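Local structure of protease Do-like 8, chloroplastic (Arabidopsis thaliana, 4IC6) at residues A235-S238 with S239-L242; D330-S333 with V334-V338. The protein probably cleaves other proteins as a serine endopeptidase of the chloroplast thylakoid, an HtrA-type protease joining a trypsin-like domain to a PDZ domain. The protein carries 1 engineered substitution. One frame throughout, in Å; residues are numbered along the deposited sequence.

Interaction 1 of 2, residues A235-S238 with S239-L242; sequences AIPS and STVL
A strand-to-helix junction in the trypsin-like domain brings Pro237 against Thr240 and Val241: strand 233-237, part of the second six-stranded barrel, ends here and helix 238-251 starts without a linker. Pro237 sits at the N-cap, and its carbonyl opens the first turn. Val241 N reaches Pro237 O at 3.1 Å, with an N-H...O angle of 166° and the donor in the carbonyl plane. Thr240 N adds a weak, bent bond to the same Pro237 O at 2.9 Å. One residue on, Leu242 N meets Ser238 O at 2.7 Å, tilted 24° from that carbonyl's plane.

Side chains fill in around this turn. Thr240 has OG1 anti to its carbonyl carbon (chi1 -65°), which sets the hydroxyl beside the proline ring, 3.5 Å from Pro237 CG. The other branch turns back to the strand, and Thr240 CG2 lies 3.9 Å from Ile236 CG2 as the two side chains cross at about a right angle. Val241 CG2 rests 3.5 Å from Pro237 O, and the side chain also touches Ile218 of strand 215-219. Beyond the junction, the side chain of Ile236 comes within about 4 Å of that of Asp126, predicted to belong to the charge relay system.

Proline has no polar side chain with which to cap a helix; here Ser147 OG, from a neighbouring loop, bonds Ser239 N at the helix start. Separately, Ser238 OG is bonded to Gly145 O. The junction is therefore tied both along its own backbone and across to that loop.

Interaction 2 of 2, residues D330-S333 with V334-V338; sequences DEYS and VGDKV
Tyr332 and Ser333 close onto Asp336 and Val338 around a type I beta turn, Ser333 to Asp336, which carries the chain of the PDZ domain from helix 322-329 into strand 337-344. The turn is clasped by two bonds running in opposite directions. Asp336 N gives its hydrogen to Ser333 O at 2.8 Å, and in return Ser333 N reaches Asp336 OD2 at 2.6 Å, almost straight at 174°. That carboxylate oxygen is approached from above the carboxylate plane.

The tight packing lies on the ring side. Val338 CG1 stands over one face of the Tyr332 ring in a CH-pi contact, 3.7 Å from the centroid and offset toward the rim, where its nearest atom is Tyr332 CE1 at 3.4 Å. The carboxylate of Asp336 takes the ring's edge, its OD2 lying 3.3 Å from Tyr332 CD1, with ring and carboxylate planes 76° apart. Tyr332 CG is anti to its carbonyl carbon (chi1 -79°), which carries the ring over toward 336-338, and a second torsion near perpendicular turns its face to the valine and its edge to the aspartate. Val314 and Leu355 also touch this ring, and Val338 packs on Ile353 and Leu355, which ties the turn to strands 310-314 and 347-357.

The other side is much looser. Ser333 and Gly335 are exposed, and Val334 CB leaves its CA pointing away from 330-333. On the packed side the phenol is held at its far end too: Tyr332 OH is hydrogen-bonded to Asp315 OD2.

How the interactions relate
Both interactions are local, and each sits where a helix and a strand follow one another, but in opposite order and in different domains. Interaction 1 goes from strand to helix in the protease domain, partly buried near the aspartate predicted to be catalytic; interaction 2 goes from helix to strand at the surface of the PDZ domain, away from the annotated sites. Main-chain helix bonds dominate the first, whereas the second adds a carboxylate and an aromatic ring to its single main-chain turn bond. Their nearest atoms are about 9 Å apart and do not touch. Still, Glu331 of interaction 2 forms a salt bridge with Lys243, the residue directly after 239-242 on the same helix, linking the two domains.

Interaction 1 of 2, residues A235-S238 with S239-L242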
loop_
_atom_site.group_PDB
_atom_site.type_symbol
_atom_site.label_atom_id
_atom_site.label_comp_id
_atom_site.label_asym_id
_atom_site.label_seq_id
_atom_site.Cartn_x
_atom_site.Cartn_y
_atom_site.Cartn_z
ATOM N N ALA A 235 -17.139 13.746 16.609
ATOM C CA ALA A 235 -18.317 14.587 16.315
ATOM C C ALA A 235 -18.072 16.024 16.761
ATOM O O ALA A 235 -17.429 16.273 17.789
ATOM C CB ALA A 235 -19.581 14.030 17.004
ATOM N N ILE A 236 -18.588 16.971 15.986
ATOM C CA ILE A 236 -18.594 18.364 16.398
ATOM C C ILE A 236 -19.560 18.534 17.567
ATOM O O ILE A 236 -20.714 18.113 17.495
ATOM C CB ILE A 236 -19.045 19.231 15.220
ATOM C CG1 ILE A 236 -18.231 18.853 13.980
ATOM C CG2 ILE A 236 -18.883 20.715 15.536
ATOM C CD1 ILE A 236 -18.863 19.346 12.637
ATOM N N PRO A 237 -19.103 19.158 18.662
ATOM C CA PRO A 237 -19.978 19.236 19.838
ATOM C C PRO A 237 -21.215 20.114 19.585
ATOM O O PRO A 237 -21.121 21.114 18.890
ATOM C CB PRO A 237 -19.080 19.858 20.917
ATOM C CG PRO A 237 -18.036 20.591 20.177
ATOM C CD PRO A 237 -17.820 19.846 18.866
ATOM N N SER A 238 -22.345 19.742 20.176
ATOM C CA SER A 238 -23.573 20.507 20.021
ATOM C C SER A 238 -23.393 21.969 20.457
ATOM O O SER A 238 -24.076 22.857 19.950
ATOM C CB SER A 238 -24.713 19.854 20.799
ATOM O OG SER A 238 -24.377 19.722 22.168
ATOM N N SER A 239 -22.476 22.222 21.384
ATOM C CA SER A 239 -22.225 23.594 21.821
ATOM C C SER A 239 -21.732 24.419 20.644
ATOM O O SER A 239 -22.086 25.583 20.503
ATOM C CB SER A 239 -21.204 23.651 22.953
ATOM O OG SER A 239 -19.949 23.154 22.520
ATOM N N THR A 240 -20.915 23.808 19.797
ATOM C CA THR A 240 -20.465 24.482 18.587
ATOM C C THR A 240 -21.614 24.628 17.592
ATOM O O THR A 240 -21.867 25.724 17.079
ATOM C CB THR A 240 -19.281 23.741 17.948
ATOM O OG1 THR A 240 -18.171 23.804 18.845
ATOM C CG2 THR A 240 -18.878 24.411 16.660
ATOM N N VAL A 241 -22.321 23.530 17.340
ATOM C CA VAL A 241 -23.456 23.556 16.417
ATOM C C VAL A 241 -24.479 24.618 16.830
ATOM O O VAL A 241 -25.015 25.345 15.998
ATOM C CB VAL A 241 -24.146 22.172 16.353
ATOM C CG1 VAL A 241 -25.319 22.189 15.375
ATOM C CG2 VAL A 241 -23.131 21.094 15.978
ATOM N N LEU A 242 -24.731 24.712 18.128
ATOM C CA LEU A 242 -25.675 25.688 18.659
ATOM C C LEU A 242 -25.222 27.113 18.382
ATOM O O LEU A 242 -26.036 28.028 18.250
ATOM C CB LEU A 242 -25.838 25.494 20.162
ATOM C CG LEU A 242 -26.880 24.463 20.570
ATOM C CD1 LEU A 242 -26.806 24.216 22.068
ATOM C CD2 LEU A 242 -28.260 24.979 20.165
#

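Interaction 2 of 2, residues D330-S333 with V334-V338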
loop_
_atom_site.group_PDB
_atom_site.type_symbol
_atom_site.label_atom_id
_atom_site.label_comp_id
_atom_site.label_asym_id
_atom_site.label_seq_id
_atom_site.Cartn_x
_atom_site.Cartn_y
_atom_site.Cartn_z
ATOM N N ASP A 330 -13.337 34.190 19.598
ATOM C CA ASP A 330 -14.554 34.157 18.787
ATOM C C ASP A 330 -15.694 35.018 19.351
ATOM O O ASP A 330 -16.702 35.234 18.674
ATOM C CB ASP A 330 -15.021 32.720 18.576
ATOM N N GLU A 331 -15.534 35.509 20.580
ATOM C CA GLU A 331 -16.568 36.336 21.206
ATOM C C GLU A 331 -16.249 37.829 21.131
ATOM O O GLU A 331 -17.098 38.675 21.431
ATOM C CB GLU A 331 -16.828 35.897 22.653
ATOM C CG GLU A 331 -17.774 34.692 22.784
ATOM C CD GLU A 331 -19.248 35.090 22.796
ATOM O OE1 GLU A 331 -19.676 35.764 23.758
ATOM O OE2 GLU A 331 -19.980 34.726 21.846
ATOM N N TYR A 332 -15.025 38.147 20.723
ATOM C CA TYR A 332 -14.647 39.527 20.431
ATOM C C TYR A 332 -15.105 39.941 19.030
ATOM O O TYR A 332 -15.588 39.115 18.245
ATOM C CB TYR A 332 -13.133 39.690 20.527
ATOM C CG TYR A 332 -12.600 39.807 21.930
ATOM C CD1 TYR A 332 -12.494 41.044 22.544
ATOM C CD2 TYR A 332 -12.191 38.684 22.636
ATOM C CE1 TYR A 332 -11.999 41.166 23.825
ATOM C CE2 TYR A 332 -11.688 38.797 23.929
ATOM C CZ TYR A 332 -11.600 40.038 24.514
ATOM O OH TYR A 332 -11.105 40.167 25.788
ATOM N N SER A 333 -14.943 41.219 18.715
ATOM C CA SER A 333 -15.276 41.730 17.388
ATOM C C SER A 333 -14.036 42.218 16.643
ATOM O O SER A 333 -13.037 42.605 17.255
ATOM C CB SER A 333 -16.268 42.905 17.482
ATOM O OG SER A 333 -17.374 42.585 18.301
ATOM N N VAL A 334 -14.139 42.261 15.318
ATOM C CA VAL A 334 -13.038 42.710 14.471
ATOM C C VAL A 334 -12.383 44.030 14.911
ATOM O O VAL A 334 -11.170 44.184 14.839
ATOM C CB VAL A 334 -13.452 42.707 12.976
ATOM C CG1 VAL A 334 -12.537 43.591 12.147
ATOM C CG2 VAL A 334 -13.459 41.265 12.451
ATOM N N GLY A 335 -13.151 44.987 15.398
ATOM C CA GLY A 335 -12.488 46.182 15.903
ATOM C C GLY A 335 -11.485 45.992 17.053
ATOM O O GLY A 335 -10.459 46.682 17.155
ATOM N N ASP A 336 -11.790 45.041 17.918
ATOM C CA ASP A 336 -11.247 45.010 19.281
ATOM C C ASP A 336 -9.723 44.967 19.445
ATOM O O ASP A 336 -9.042 44.185 18.793
ATOM C CB ASP A 336 -11.875 43.842 20.035
ATOM C CG ASP A 336 -13.366 43.995 20.195
ATOM O OD1 ASP A 336 -13.864 45.153 20.146
ATOM O OD2 ASP A 336 -14.034 42.959 20.383
ATOM N N LYS A 337 -9.200 45.823 20.323
ATOM C CA LYS A 337 -7.811 45.730 20.773
ATOM C C LYS A 337 -7.754 44.967 22.107
ATOM O O LYS A 337 -8.425 45.342 23.070
ATOM C CB LYS A 337 -7.188 47.112 20.937
ATOM N N VAL A 338 -6.954 43.908 22.162
ATOM C CA VAL A 338 -6.825 43.101 23.379
ATOM C C VAL A 338 -5.393 43.089 23.914
ATOM O O VAL A 338 -4.442 43.388 23.183
ATOM C CB VAL A 338 -7.273 41.642 23.155
ATOM C CG1 VAL A 338 -8.764 41.578 22.858
ATOM C CG2 VAL A 338 -6.470 41.000 22.036
#